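Local coordinates for protein pid-3 (Caenorhabditis elegans, PDB 7OCX), which takes part in piRNA biogenesis as a PETISCO subunit, through an RNA recognition motif domain that forms a complex with the RRM domain of TOFU-6, at residues B[15-20]-B[49-54]; B[24-29]-B[41-46]; B[31-36]-B[60-65]; B[10-15]-B[54-59]. One frame throughout, in Å; residues are numbered along the deposited sequence.

Contact 1. Residues B[15-20]-B[49-54]; sequences LKISGY and AVVALE
Ala-49 and Ile-17 exchange two backbone hydrogen bonds: Ala-49 N gives to Ile-17 O at 2.9 Å, nearly in line with that carbonyl, and Ile-17 N gives to Ala-49 O at 3.1 Å. The Tyr-20 hydroxyl closes in on this end of the pairing, with Tyr-20 OH 3.4 Å from Ala-49 CB; its angle to Ala-49 N is too poor for a bond. Val-50 stands across from Lys-16 in a non-hydrogen-bonded pair, both side chains on the sheet face turned away from Leu-15 and Ile-17. Residues 15-18 and 49-53 run at 138° to each other; their strands, 14-18 and 48-53, are β1 and β3 of the RRM fold, the adjacent central strands that carry RNP2 and RNP1 in canonical members. At Val-51 the hydrogen-bonded pattern returns: Val-51 N reaches Leu-15 O at 2.8 Å, and Leu-15 N reaches Val-51 O at 2.9 Å. Leu-15 and Val-51 run side by side, Leu-15 CD1 lying 3.8 Å from Val-51 CB. With CG1 anti to the backbone N (chi1 176°), Val-51 CG2 meets Ile-17 CG2 at 3.9 Å. The Leu-53 side chain slants across Leu-15, Leu-53 CD1 lying 3.7 Å from Leu-15 CD2, and Ala-62 of helix 56-66 packs on both.

Contact 2. Residues B[24-29]-B[41-46]; sequences LNTFGI and ITITGA
Ile-41, Thr-26 and Ile-43 carry the packing of helix 26-32 against strand 38-45, the α1 and β2 elements of the RRM fold; no hydrogen bond joins the two segments directly. Ile-41 gives up the largest area. Its CG1 lies beside the backbone N (chi1 -59°) and the chain runs on extended, which carries CD1 up to the first helical turn, 3.2 Å from Thr-26 O. The same methyl touches Ile-29 CG2 at 4.0 Å, the two isoleucines meeting at a slant. Thr-26 faces the strand with its methyl: Thr-26 CG2 lies 3.7 Å from Ile-43 CD1, and these two side chains cross at about a right angle. Ile-43, the most exposed of the touching residues, also meets the helix through CG1, 4.1 Å from Ile-29 CD1. Ala-49 of the neighbouring strand packs on both Ile-29 and Ile-41, continuing the apolar layer inward. On the outer side, Phe-27 of the second PID-3 subunit packs on Thr-26 and Ile-41, and Asn-25 ND2 bonds to Val-38 O of that subunit. The opposite branch of the Asn-25 amide N-caps the helix: its OD1 accepts from Gly-28 N at 2.9 Å, with a C=O...N angle of 172°.

Contact 3. Residues B[31-36]-B[60-65]; sequences QLLTPY and YQAVQD
Tyr-36, with CG beside the backbone N (chi1 -59°), lays its ring against one flank of helix 56-66, across Ala-62 and Gln-61 to Asp-65, where in this RRM domain the loop leaving α1 meets α2. Each face of the ring has a neighbour near its rim: Ala-62 N, 4.1 Å above the plane, and, on the opposite face, Pro-35 CD. The hydroxyl is fixed at the ring edge, where Tyr-36 OH donates to Asp-65 OD2 at 2.7 Å. OD2 lies in the plane of the ring, but the ring and carboxylate planes are 44° apart, and the hydroxyl approaches OD2 from above the carboxylate plane. A phenylalanine in place of Tyr-36 would lack the hydroxyl and would be likely to leave the Asp-65 carboxylate without this mate and freer to turn. Gln-61 crosses the tyrosine at about a right angle, its amide plane 64° from the ring. It touches with its stem, Gln-61 CB coming 3.2 Å from Tyr-36 OH, and its amide end serves other partners: NE2 bonds to Phe-57 O and to Val-43 O of the TOFU-6 chain. Lys-42 of TOFU-6 packs on both Tyr-36 and Asp-65. Deeper in, the apolar side of the contact centres on a methyl: Ala-62 CB lies 4.1 Å from Tyr-36 CD2 and, more loosely, 4.5 Å from Leu-33 CD2.

Contact 4. Residues B[10-15]-B[54-59]; sequences DQENML and ENKFQV
This is a water-mediated and van der Waals contact in which Glu-12 and Asn-13, in the 3-10 turn ahead of strand 14-18, meet Asn-55, Lys-56 and Val-59 at the start of helix 56-66. No direct hydrogen bond crosses it. One water spans the gap instead, donating to Glu-12 OE2 at 2.6 Å and to Asn-13 OD1 at 3.1 Å while accepting from Lys-56 N at 3.0 Å, so both its protons are used. Asn-13 OD1 also sits 3.2 Å from Asn-55 CA. An alanine in place of Asn-13 would lack the amide oxygen, and the water would probably be held less firmly with one of its three partners gone. Next to it, Glu-12 O faces Lys-56 CA at 3.5 Å, and Lys-56 CD passes 3.8 Å from Glu-12 OE2. The lysine runs extended beyond CG, and its NZ forms a salt bridge with Asp-30 of the TOFU-6 chain; the Glu-12 carboxylate does not touch Lys-56 NZ, but its opposite charge may add some attraction. On the inner side, Val-59 CG2 rests 3.5 Å from Asn-13 O. Asn-55 is the N-cap: its OD1 accepts a hydrogen bond from Gln-58 N at 3.0 Å (N-H...O 161°), while ND2 bonds to Ser-44 O of TOFU-6. The contact thus brings the entry to β1 beside a capped α2, which directly follows β3 in the RRM fold.

Contact 1 is buried, its centre about 2 Å from the centre of the chain, and by its paired backbone bonds differs from the others. Contact 3 is also buried, but joins its segments through one side-chain hydrogen bond and packing; contacts 2 and 4 are only partly buried, contact 2 held mainly by apolar side chains, contact 4 by a water and packing. Helix 26-32 serves contacts 2 and 3, helix 56-66 contacts 3 and 4, and strand 14-18 contacts 1 and 4. Contacts 2 and 4 lie on opposite sides of the chain's centre, their centres about 17 Å apart. Contacts 2 and 3 both touch the second PID-3 subunit, and contacts 2, 3 and 4 reach TOFU-6.

Contact 1. Residues B[15-20]-B[49-54]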
loop_
_atom_site.group_PDB
_atom_site.type_symbol
_atom_site.label_atom_id
_atom_site.label_comp_id
_atom_site.label_asym_id
_atom_site.label_seq_id
_atom_site.Cartn_x
_atom_site.Cartn_y
_atom_site.Cartn_z
ATOM N N LEU B 15 -9.079 -13.975 3.513
ATOM C CA LEU B 15 -8.689 -13.622 4.861
ATOM C C LEU B 15 -9.655 -12.586 5.403
ATOM O O LEU B 15 -10.404 -11.943 4.658
ATOM C CB LEU B 15 -7.249 -13.123 4.903
ATOM C CG LEU B 15 -6.853 -11.851 4.143
ATOM C CD1 LEU B 15 -7.385 -10.637 4.834
ATOM C CD2 LEU B 15 -5.345 -11.857 4.114
ATOM N N LYS B 16 -9.664 -12.493 6.723
ATOM C CA LYS B 16 -10.365 -11.474 7.485
ATOM C C LYS B 16 -9.344 -10.473 7.983
ATOM O O LYS B 16 -8.281 -10.864 8.467
ATOM C CB LYS B 16 -11.097 -12.057 8.701
ATOM C CG LYS B 16 -12.235 -13.008 8.415
ATOM C CD LYS B 16 -13.150 -13.137 9.646
ATOM C CE LYS B 16 -13.863 -14.495 9.701
ATOM N NZ LYS B 16 -14.022 -15.047 11.087
ATOM N N ILE B 17 -9.654 -9.190 7.860
ATOM C CA ILE B 17 -8.797 -8.130 8.379
ATOM C C ILE B 17 -9.672 -7.125 9.118
ATOM O O ILE B 17 -10.775 -6.800 8.664
ATOM C CB ILE B 17 -7.982 -7.463 7.250
ATOM C CG1 ILE B 17 -7.101 -6.342 7.813
ATOM C CG2 ILE B 17 -8.897 -6.956 6.128
ATOM C CD1 ILE B 17 -5.978 -5.962 6.880
ATOM N N SER B 18 -9.201 -6.655 10.275
ATOM C CA SER B 18 -9.994 -5.744 11.090
ATOM C C SER B 18 -9.039 -4.885 11.910
ATOM O O SER B 18 -7.847 -5.188 12.022
ATOM C CB SER B 18 -10.971 -6.496 11.999
ATOM O OG SER B 18 -10.320 -7.344 12.934
ATOM N N GLY B 19 -9.563 -3.765 12.423
ATOM C CA GLY B 19 -8.819 -2.907 13.317
ATOM C C GLY B 19 -8.262 -1.642 12.700
ATOM O O GLY B 19 -7.783 -0.784 13.454
ATOM N N TYR B 20 -8.292 -1.517 11.369
ATOM C CA TYR B 20 -7.783 -0.352 10.685
ATOM C C TYR B 20 -8.734 0.822 10.842
ATOM O O TYR B 20 -9.858 0.677 11.319
ATOM C CB TYR B 20 -7.572 -0.659 9.207
ATOM C CG TYR B 20 -8.756 -1.333 8.555
ATOM C CD1 TYR B 20 -9.898 -0.630 8.215
ATOM C CD2 TYR B 20 -8.753 -2.715 8.349
ATOM C CE1 TYR B 20 -10.996 -1.266 7.625
ATOM C CE2 TYR B 20 -9.850 -3.364 7.776
ATOM C CZ TYR B 20 -10.967 -2.633 7.415
ATOM O OH TYR B 20 -12.032 -3.266 6.833
ATOM N N ALA B 49 -13.124 -6.254 7.100
ATOM C CA ALA B 49 -13.466 -6.695 5.761
ATOM C C ALA B 49 -13.037 -8.141 5.577
ATOM O O ALA B 49 -12.294 -8.708 6.387
ATOM C CB ALA B 49 -12.812 -5.807 4.701
ATOM N N VAL B 50 -13.548 -8.750 4.513
ATOM C CA VAL B 50 -13.078 -10.048 4.049
ATOM C C VAL B 50 -12.432 -9.836 2.683
ATOM O O VAL B 50 -13.011 -9.167 1.818
ATOM C CB VAL B 50 -14.217 -11.081 3.984
ATOM C CG1 VAL B 50 -13.667 -12.322 3.303
ATOM C CG2 VAL B 50 -14.781 -11.418 5.375
ATOM N N VAL B 51 -11.234 -10.382 2.488
ATOM C CA VAL B 51 -10.413 -10.062 1.319
ATOM C C VAL B 51 -10.067 -11.353 0.606
ATOM O O VAL B 51 -9.650 -12.320 1.247
ATOM C CB VAL B 51 -9.122 -9.317 1.715
ATOM C CG1 VAL B 51 -8.254 -9.081 0.507
ATOM C CG2 VAL B 51 -9.480 -8.063 2.453
ATOM N N ALA B 52 -10.216 -11.364 -0.711
ATOM C CA ALA B 52 -9.739 -12.472 -1.528
ATOM C C ALA B 52 -8.393 -12.069 -2.122
ATOM O O ALA B 52 -8.304 -11.066 -2.834
ATOM C CB ALA B 52 -10.744 -12.830 -2.620
ATOM N N LEU B 53 -7.349 -12.803 -1.764
ATOM C CA LEU B 53 -6.025 -12.668 -2.339
ATOM C C LEU B 53 -5.864 -13.709 -3.434
ATOM O O LEU B 53 -6.732 -14.549 -3.657
ATOM C CB LEU B 53 -4.943 -12.802 -1.270
ATOM C CG LEU B 53 -4.898 -11.858 -0.067
ATOM C CD1 LEU B 53 -3.706 -12.208 0.777
ATOM C CD2 LEU B 53 -4.817 -10.418 -0.559
ATOM N N GLU B 54 -4.725 -13.686 -4.107
ATOM C CA GLU B 54 -4.552 -14.539 -5.280
ATOM C C GLU B 54 -4.586 -16.028 -4.918
ATOM O O GLU B 54 -5.141 -16.840 -5.666
ATOM C CB GLU B 54 -3.230 -14.169 -5.964
ATOM C CG GLU B 54 -2.870 -14.929 -7.234
ATOM C CD GLU B 54 -3.911 -14.801 -8.318
ATOM O OE1 GLU B 54 -4.752 -13.874 -8.242
ATOM O OE2 GLU B 54 -3.879 -15.622 -9.264
#

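Contact 2. Residues B[24-29]-B[41-46]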
loop_
_atom_site.group_PDB
_atom_site.type_symbol
_atom_site.label_atom_id
_atom_site.label_comp_id
_atom_site.label_asym_id
_atom_site.label_seq_id
_atom_site.Cartn_x
_atom_site.Cartn_y
_atom_site.Cartn_z
ATOM N N LEU B 24 -11.464 3.968 6.076
ATOM C CA LEU B 24 -10.792 3.421 4.901
ATOM C C LEU B 24 -11.795 2.891 3.885
ATOM O O LEU B 24 -12.815 2.297 4.243
ATOM C CB LEU B 24 -9.835 2.298 5.280
ATOM C CG LEU B 24 -8.515 2.590 5.973
ATOM C CD1 LEU B 24 -7.683 1.324 5.815
ATOM C CD2 LEU B 24 -7.790 3.727 5.372
ATOM N N ASN B 25 -11.499 3.081 2.603
ATOM C CA ASN B 25 -12.326 2.502 1.560
ATOM C C ASN B 25 -11.638 1.237 1.061
ATOM O O ASN B 25 -10.571 0.839 1.548
ATOM C CB ASN B 25 -12.597 3.480 0.410
ATOM C CG ASN B 25 -11.328 3.977 -0.257
ATOM O OD1 ASN B 25 -10.285 3.322 -0.196
ATOM N ND2 ASN B 25 -11.438 5.090 -0.988
ATOM N N THR B 26 -12.239 0.595 0.061
ATOM C CA THR B 26 -11.676 -0.682 -0.365
ATOM C C THR B 26 -10.256 -0.535 -0.885
ATOM O O THR B 26 -9.412 -1.404 -0.657
ATOM C CB THR B 26 -12.565 -1.361 -1.402
ATOM O OG1 THR B 26 -12.692 -0.540 -2.561
ATOM C CG2 THR B 26 -13.925 -1.610 -0.814
ATOM N N PHE B 27 -9.959 0.552 -1.608
ATOM C CA PHE B 27 -8.602 0.719 -2.070
ATOM C C PHE B 27 -7.639 0.869 -0.900
ATOM O O PHE B 27 -6.513 0.364 -0.943
ATOM C CB PHE B 27 -8.533 1.942 -2.969
ATOM C CG PHE B 27 -9.204 1.756 -4.294
ATOM C CD1 PHE B 27 -8.730 0.837 -5.193
ATOM C CD2 PHE B 27 -10.279 2.515 -4.646
ATOM C CE1 PHE B 27 -9.302 0.702 -6.434
ATOM C CE2 PHE B 27 -10.872 2.372 -5.891
ATOM C CZ PHE B 27 -10.376 1.465 -6.783
ATOM N N GLY B 28 -8.073 1.550 0.158
ATOM C CA GLY B 28 -7.205 1.732 1.307
ATOM C C GLY B 28 -6.920 0.427 2.029
ATOM O O GLY B 28 -5.813 0.228 2.537
ATOM N N ILE B 29 -7.911 -0.465 2.083
ATOM C CA ILE B 29 -7.715 -1.797 2.653
ATOM C C ILE B 29 -6.716 -2.569 1.805
ATOM O O ILE B 29 -5.789 -3.197 2.326
ATOM C CB ILE B 29 -9.070 -2.518 2.773
ATOM C CG1 ILE B 29 -9.984 -1.785 3.767
ATOM C CG2 ILE B 29 -8.862 -3.986 3.183
ATOM C CD1 ILE B 29 -11.404 -2.223 3.702
ATOM N N ILE B 41 -12.711 -7.412 -2.408
ATOM C CA ILE B 41 -12.856 -7.025 -1.015
ATOM C C ILE B 41 -14.333 -6.845 -0.722
ATOM O O ILE B 41 -15.032 -6.136 -1.451
ATOM C CB ILE B 41 -12.099 -5.728 -0.667
ATOM C CG1 ILE B 41 -10.609 -5.883 -0.955
ATOM C CG2 ILE B 41 -12.381 -5.375 0.789
ATOM C CD1 ILE B 41 -9.783 -4.614 -0.694
ATOM N N THR B 42 -14.794 -7.462 0.364
ATOM C CA THR B 42 -16.141 -7.266 0.880
ATOM C C THR B 42 -16.046 -6.603 2.250
ATOM O O THR B 42 -15.561 -7.211 3.208
ATOM C CB THR B 42 -16.893 -8.588 0.970
ATOM O OG1 THR B 42 -16.973 -9.188 -0.326
ATOM C CG2 THR B 42 -18.288 -8.367 1.494
ATOM N N ILE B 43 -16.513 -5.362 2.343
ATOM C CA ILE B 43 -16.534 -4.669 3.620
ATOM C C ILE B 43 -17.617 -5.275 4.501
ATOM O O ILE B 43 -18.726 -5.594 4.039
ATOM C CB ILE B 43 -16.735 -3.162 3.385
ATOM C CG1 ILE B 43 -15.425 -2.558 2.856
ATOM C CG2 ILE B 43 -17.139 -2.441 4.656
ATOM C CD1 ILE B 43 -15.488 -1.086 2.487
ATOM N N THR B 44 -17.279 -5.484 5.768
ATOM C CA THR B 44 -18.169 -6.120 6.736
ATOM C C THR B 44 -18.407 -5.220 7.936
ATOM O O THR B 44 -19.073 -5.632 8.888
ATOM C CB THR B 44 -17.583 -7.455 7.204
ATOM O OG1 THR B 44 -16.371 -7.215 7.924
ATOM C CG2 THR B 44 -17.307 -8.353 6.011
ATOM N N GLY B 45 -17.880 -4.004 7.900
ATOM C CA GLY B 45 -18.073 -3.011 8.934
ATOM C C GLY B 45 -17.067 -1.919 8.682
ATOM O O GLY B 45 -16.177 -2.052 7.850
ATOM N N ALA B 46 -17.232 -0.818 9.412
ATOM C CA ALA B 46 -16.304 0.301 9.281
ATOM C C ALA B 46 -14.848 -0.133 9.385
ATOM O O ALA B 46 -13.981 0.413 8.692
ATOM C CB ALA B 46 -16.588 1.339 10.365
HETATM O O HOH W 1 -14.183 0.944 6.002
#

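Contact 3. Residues B[31-36]-B[60-65]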
loop_
_atom_site.group_PDB
_atom_site.type_symbol
_atom_site.label_atom_id
_atom_site.label_comp_id
_atom_site.label_asym_id
_atom_site.label_seq_id
_atom_site.Cartn_x
_atom_site.Cartn_y
_atom_site.Cartn_z
ATOM N N GLN B 31 -4.324 -1.249 0.110
ATOM C CA GLN B 31 -3.030 -0.643 0.382
ATOM C C GLN B 31 -2.404 -1.205 1.663
ATOM O O GLN B 31 -1.177 -1.345 1.746
ATOM C CB GLN B 31 -3.161 0.886 0.437
ATOM C CG GLN B 31 -3.498 1.520 -0.943
ATOM C CD GLN B 31 -3.756 3.015 -0.837
ATOM O OE1 GLN B 31 -4.455 3.459 0.072
ATOM N NE2 GLN B 31 -3.295 3.782 -1.824
ATOM N N LEU B 32 -3.220 -1.536 2.664
ATOM C CA LEU B 32 -2.694 -2.160 3.883
ATOM C C LEU B 32 -1.991 -3.487 3.591
ATOM O O LEU B 32 -1.071 -3.897 4.327
ATOM C CB LEU B 32 -3.812 -2.406 4.890
ATOM C CG LEU B 32 -4.568 -1.218 5.491
ATOM C CD1 LEU B 32 -5.727 -1.740 6.344
ATOM C CD2 LEU B 32 -3.590 -0.387 6.262
ATOM N N LEU B 33 -2.417 -4.175 2.530
ATOM C CA LEU B 33 -1.948 -5.510 2.197
ATOM C C LEU B 33 -0.861 -5.533 1.137
ATOM O O LEU B 33 -0.488 -6.629 0.682
ATOM C CB LEU B 33 -3.133 -6.368 1.728
ATOM C CG LEU B 33 -4.197 -6.574 2.792
ATOM C CD1 LEU B 33 -5.490 -7.149 2.198
ATOM C CD2 LEU B 33 -3.733 -7.526 3.922
ATOM N N THR B 34 -0.360 -4.375 0.724
ATOM C CA THR B 34 0.785 -4.315 -0.171
ATOM C C THR B 34 1.894 -5.213 0.353
ATOM O O THR B 34 2.241 -5.123 1.541
ATOM C CB THR B 34 1.308 -2.884 -0.270
ATOM O OG1 THR B 34 0.225 -2.070 -0.701
ATOM C CG2 THR B 34 2.454 -2.775 -1.271
ATOM N N PRO B 35 2.514 -6.046 -0.501
ATOM C CA PRO B 35 2.372 -6.116 -1.971
ATOM C C PRO B 35 1.473 -7.242 -2.504
ATOM O O PRO B 35 1.509 -7.496 -3.694
ATOM C CB PRO B 35 3.820 -6.360 -2.415
ATOM C CG PRO B 35 4.348 -7.290 -1.338
ATOM C CD PRO B 35 3.652 -6.860 -0.037
ATOM N N TYR B 36 0.702 -7.911 -1.648
ATOM C CA TYR B 36 -0.040 -9.096 -2.064
ATOM C C TYR B 36 -1.169 -8.746 -3.023
ATOM O O TYR B 36 -1.740 -7.648 -2.986
ATOM C CB TYR B 36 -0.566 -9.858 -0.826
ATOM C CG TYR B 36 0.597 -10.255 0.039
ATOM C CD1 TYR B 36 1.452 -11.284 -0.356
ATOM C CD2 TYR B 36 0.894 -9.576 1.219
ATOM C CE1 TYR B 36 2.549 -11.632 0.388
ATOM C CE2 TYR B 36 1.991 -9.921 1.971
ATOM C CZ TYR B 36 2.819 -10.952 1.548
ATOM O OH TYR B 36 3.919 -11.311 2.278
ATOM N N TYR B 60 -1.296 -16.934 3.598
ATOM C CA TYR B 60 -0.414 -17.317 4.694
ATOM C C TYR B 60 0.569 -16.198 5.034
ATOM O O TYR B 60 0.771 -15.865 6.211
ATOM C CB TYR B 60 0.323 -18.601 4.326
ATOM C CG TYR B 60 1.273 -19.092 5.384
ATOM C CD1 TYR B 60 0.834 -19.889 6.435
ATOM C CD2 TYR B 60 2.615 -18.707 5.362
ATOM C CE1 TYR B 60 1.716 -20.335 7.405
ATOM C CE2 TYR B 60 3.492 -19.135 6.329
ATOM C CZ TYR B 60 3.039 -19.945 7.358
ATOM O OH TYR B 60 3.898 -20.380 8.333
ATOM N N GLN B 61 1.203 -15.620 4.016
ATOM C CA GLN B 61 2.194 -14.568 4.247
ATOM C C GLN B 61 1.561 -13.273 4.750
ATOM O O GLN B 61 2.160 -12.565 5.573
ATOM C CB GLN B 61 2.974 -14.301 2.955
ATOM C CG GLN B 61 3.747 -15.534 2.482
ATOM C CD GLN B 61 4.316 -15.355 1.088
ATOM O OE1 GLN B 61 5.461 -14.946 0.920
ATOM N NE2 GLN B 61 3.524 -15.710 0.090
ATOM N N ALA B 62 0.361 -12.943 4.268
ATOM C CA ALA B 62 -0.305 -11.733 4.739
ATOM C C ALA B 62 -0.654 -11.843 6.213
ATOM O O ALA B 62 -0.525 -10.874 6.960
ATOM C CB ALA B 62 -1.568 -11.452 3.919
ATOM N N VAL B 63 -1.137 -13.006 6.652
ATOM C CA VAL B 63 -1.375 -13.187 8.081
ATOM C C VAL B 63 -0.083 -12.983 8.864
ATOM O O VAL B 63 -0.043 -12.248 9.862
ATOM C CB VAL B 63 -1.988 -14.576 8.355
ATOM C CG1 VAL B 63 -2.109 -14.811 9.871
ATOM C CG2 VAL B 63 -3.341 -14.717 7.666
ATOM N N GLN B 64 1.004 -13.608 8.408
ATOM C CA GLN B 64 2.267 -13.491 9.127
ATOM C C GLN B 64 2.749 -12.048 9.146
ATOM O O GLN B 64 3.245 -11.571 10.171
ATOM C CB GLN B 64 3.283 -14.436 8.486
ATOM C CG GLN B 64 4.731 -14.355 8.941
ATOM C CD GLN B 64 5.584 -15.473 8.319
ATOM O OE1 GLN B 64 6.209 -15.283 7.272
ATOM N NE2 GLN B 64 5.582 -16.645 8.948
ATOM N N ASP B 65 2.591 -11.328 8.026
ATOM C CA ASP B 65 3.124 -9.970 7.952
ATOM C C ASP B 65 2.303 -8.980 8.773
ATOM O O ASP B 65 2.851 -7.995 9.293
ATOM C CB ASP B 65 3.145 -9.440 6.513
ATOM C CG ASP B 65 4.216 -10.056 5.637
ATOM O OD1 ASP B 65 5.024 -10.864 6.122
ATOM O OD2 ASP B 65 4.216 -9.696 4.420
#

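Contact 4. Residues B[10-15]-B[54-59]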
loop_
_atom_site.group_PDB
_atom_site.type_symbol
_atom_site.label_atom_id
_atom_site.label_comp_id
_atom_site.label_asym_id
_atom_site.label_seq_id
_atom_site.Cartn_x
_atom_site.Cartn_y
_atom_site.Cartn_z
ATOM N N ASP B 10 -12.772 -19.274 -3.694
ATOM C CA ASP B 10 -12.430 -20.386 -2.823
ATOM C C ASP B 10 -12.007 -19.865 -1.463
ATOM O O ASP B 10 -11.214 -18.929 -1.361
ATOM C CB ASP B 10 -11.307 -21.211 -3.436
ATOM C CG ASP B 10 -11.709 -21.835 -4.735
ATOM O OD1 ASP B 10 -12.576 -22.738 -4.719
ATOM O OD2 ASP B 10 -11.215 -21.383 -5.788
ATOM N N GLN B 11 -12.514 -20.502 -0.414
ATOM C CA GLN B 11 -12.246 -20.003 0.925
ATOM C C GLN B 11 -10.751 -19.987 1.244
ATOM O O GLN B 11 -10.297 -19.138 2.029
ATOM C CB GLN B 11 -13.019 -20.859 1.913
ATOM C CG GLN B 11 -12.994 -20.341 3.300
ATOM C CD GLN B 11 -14.006 -21.033 4.132
ATOM O OE1 GLN B 11 -15.123 -20.535 4.319
ATOM N NE2 GLN B 11 -13.649 -22.217 4.625
ATOM N N GLU B 12 -9.959 -20.877 0.617
ATOM C CA GLU B 12 -8.521 -20.876 0.907
ATOM C C GLU B 12 -7.839 -19.597 0.421
ATOM O O GLU B 12 -6.700 -19.324 0.829
ATOM C CB GLU B 12 -7.832 -22.102 0.293
ATOM C CG GLU B 12 -7.696 -22.098 -1.233
ATOM C CD GLU B 12 -6.942 -23.348 -1.733
ATOM O OE1 GLU B 12 -7.021 -24.398 -1.064
ATOM O OE2 GLU B 12 -6.276 -23.291 -2.789
ATOM N N ASN B 13 -8.494 -18.810 -0.430
ATOM C CA ASN B 13 -7.931 -17.553 -0.893
ATOM C C ASN B 13 -8.341 -16.366 -0.044
ATOM O O ASN B 13 -8.011 -15.238 -0.398
ATOM C CB ASN B 13 -8.321 -17.261 -2.343
ATOM C CG ASN B 13 -7.885 -18.322 -3.301
ATOM O OD1 ASN B 13 -6.853 -18.953 -3.104
ATOM N ND2 ASN B 13 -8.660 -18.523 -4.366
ATOM N N MET B 14 -9.053 -16.568 1.053
ATOM C CA MET B 14 -9.670 -15.445 1.742
ATOM C C MET B 14 -9.105 -15.238 3.124
ATOM O O MET B 14 -8.681 -16.176 3.811
ATOM C CB MET B 14 -11.194 -15.646 1.794
ATOM C CG MET B 14 -11.784 -15.298 0.441
ATOM S SD MET B 14 -13.256 -16.218 0.009
ATOM C CE MET B 14 -13.967 -16.567 1.603
ATOM N N LEU B 15 -9.079 -13.975 3.513
ATOM C CA LEU B 15 -8.689 -13.622 4.861
ATOM C C LEU B 15 -9.655 -12.586 5.403
ATOM O O LEU B 15 -10.404 -11.943 4.658
ATOM C CB LEU B 15 -7.249 -13.123 4.903
ATOM C CG LEU B 15 -6.853 -11.851 4.143
ATOM C CD1 LEU B 15 -7.385 -10.637 4.834
ATOM C CD2 LEU B 15 -5.345 -11.857 4.114
ATOM N N GLU B 54 -4.725 -13.686 -4.107
ATOM C CA GLU B 54 -4.552 -14.539 -5.280
ATOM C C GLU B 54 -4.586 -16.028 -4.918
ATOM O O GLU B 54 -5.141 -16.840 -5.666
ATOM C CB GLU B 54 -3.230 -14.169 -5.964
ATOM C CG GLU B 54 -2.870 -14.929 -7.234
ATOM C CD GLU B 54 -3.911 -14.801 -8.318
ATOM O OE1 GLU B 54 -4.752 -13.874 -8.242
ATOM O OE2 GLU B 54 -3.879 -15.622 -9.264
ATOM N N ASN B 55 -4.001 -16.406 -3.783
ATOM C CA ASN B 55 -3.907 -17.826 -3.448
ATOM C C ASN B 55 -3.555 -17.992 -1.976
ATOM O O ASN B 55 -3.320 -17.020 -1.246
ATOM C CB ASN B 55 -2.883 -18.530 -4.357
ATOM C CG ASN B 55 -1.473 -17.957 -4.211
ATOM O OD1 ASN B 55 -0.971 -17.797 -3.096
ATOM N ND2 ASN B 55 -0.841 -17.616 -5.344
ATOM N N LYS B 56 -3.507 -19.256 -1.555
ATOM C CA LYS B 56 -3.352 -19.581 -0.147
ATOM C C LYS B 56 -1.966 -19.225 0.360
ATOM O O LYS B 56 -1.791 -18.975 1.556
ATOM C CB LYS B 56 -3.626 -21.066 0.073
ATOM C CG LYS B 56 -2.718 -21.984 -0.734
ATOM C CD LYS B 56 -3.102 -23.463 -0.642
ATOM C CE LYS B 56 -2.148 -24.348 -1.449
ATOM N NZ LYS B 56 -2.565 -25.778 -1.450
ATOM N N PHE B 57 -0.967 -19.184 -0.518
ATOM C CA PHE B 57 0.370 -18.793 -0.061
ATOM C C PHE B 57 0.413 -17.327 0.297
ATOM O O PHE B 57 1.042 -16.945 1.289
ATOM C CB PHE B 57 1.407 -19.091 -1.124
ATOM C CG PHE B 57 1.382 -20.501 -1.569
ATOM C CD1 PHE B 57 1.922 -21.489 -0.774
ATOM C CD2 PHE B 57 0.781 -20.845 -2.753
ATOM C CE1 PHE B 57 1.884 -22.792 -1.171
ATOM C CE2 PHE B 57 0.739 -22.146 -3.158
ATOM C CZ PHE B 57 1.298 -23.129 -2.360
ATOM N N GLN B 58 -0.250 -16.495 -0.502
ATOM C CA GLN B 58 -0.335 -15.085 -0.191
ATOM C C GLN B 58 -1.168 -14.852 1.067
ATOM O O GLN B 58 -0.809 -14.006 1.898
ATOM C CB GLN B 58 -0.849 -14.318 -1.414
ATOM C CG GLN B 58 0.127 -14.434 -2.598
ATOM C CD GLN B 58 -0.098 -13.377 -3.664
ATOM O OE1 GLN B 58 -0.538 -12.271 -3.350
ATOM N NE2 GLN B 58 0.206 -13.704 -4.921
ATOM N N VAL B 59 -2.231 -15.629 1.269
ATOM C CA VAL B 59 -2.960 -15.525 2.534
ATOM C C VAL B 59 -2.036 -15.838 3.698
ATOM O O VAL B 59 -1.973 -15.098 4.681
ATOM C CB VAL B 59 -4.179 -16.459 2.536
ATOM C CG1 VAL B 59 -4.814 -16.553 3.932
ATOM C CG2 VAL B 59 -5.219 -15.996 1.550
HETATM O O HOH W 2 -4.814 -21.243 -3.310
#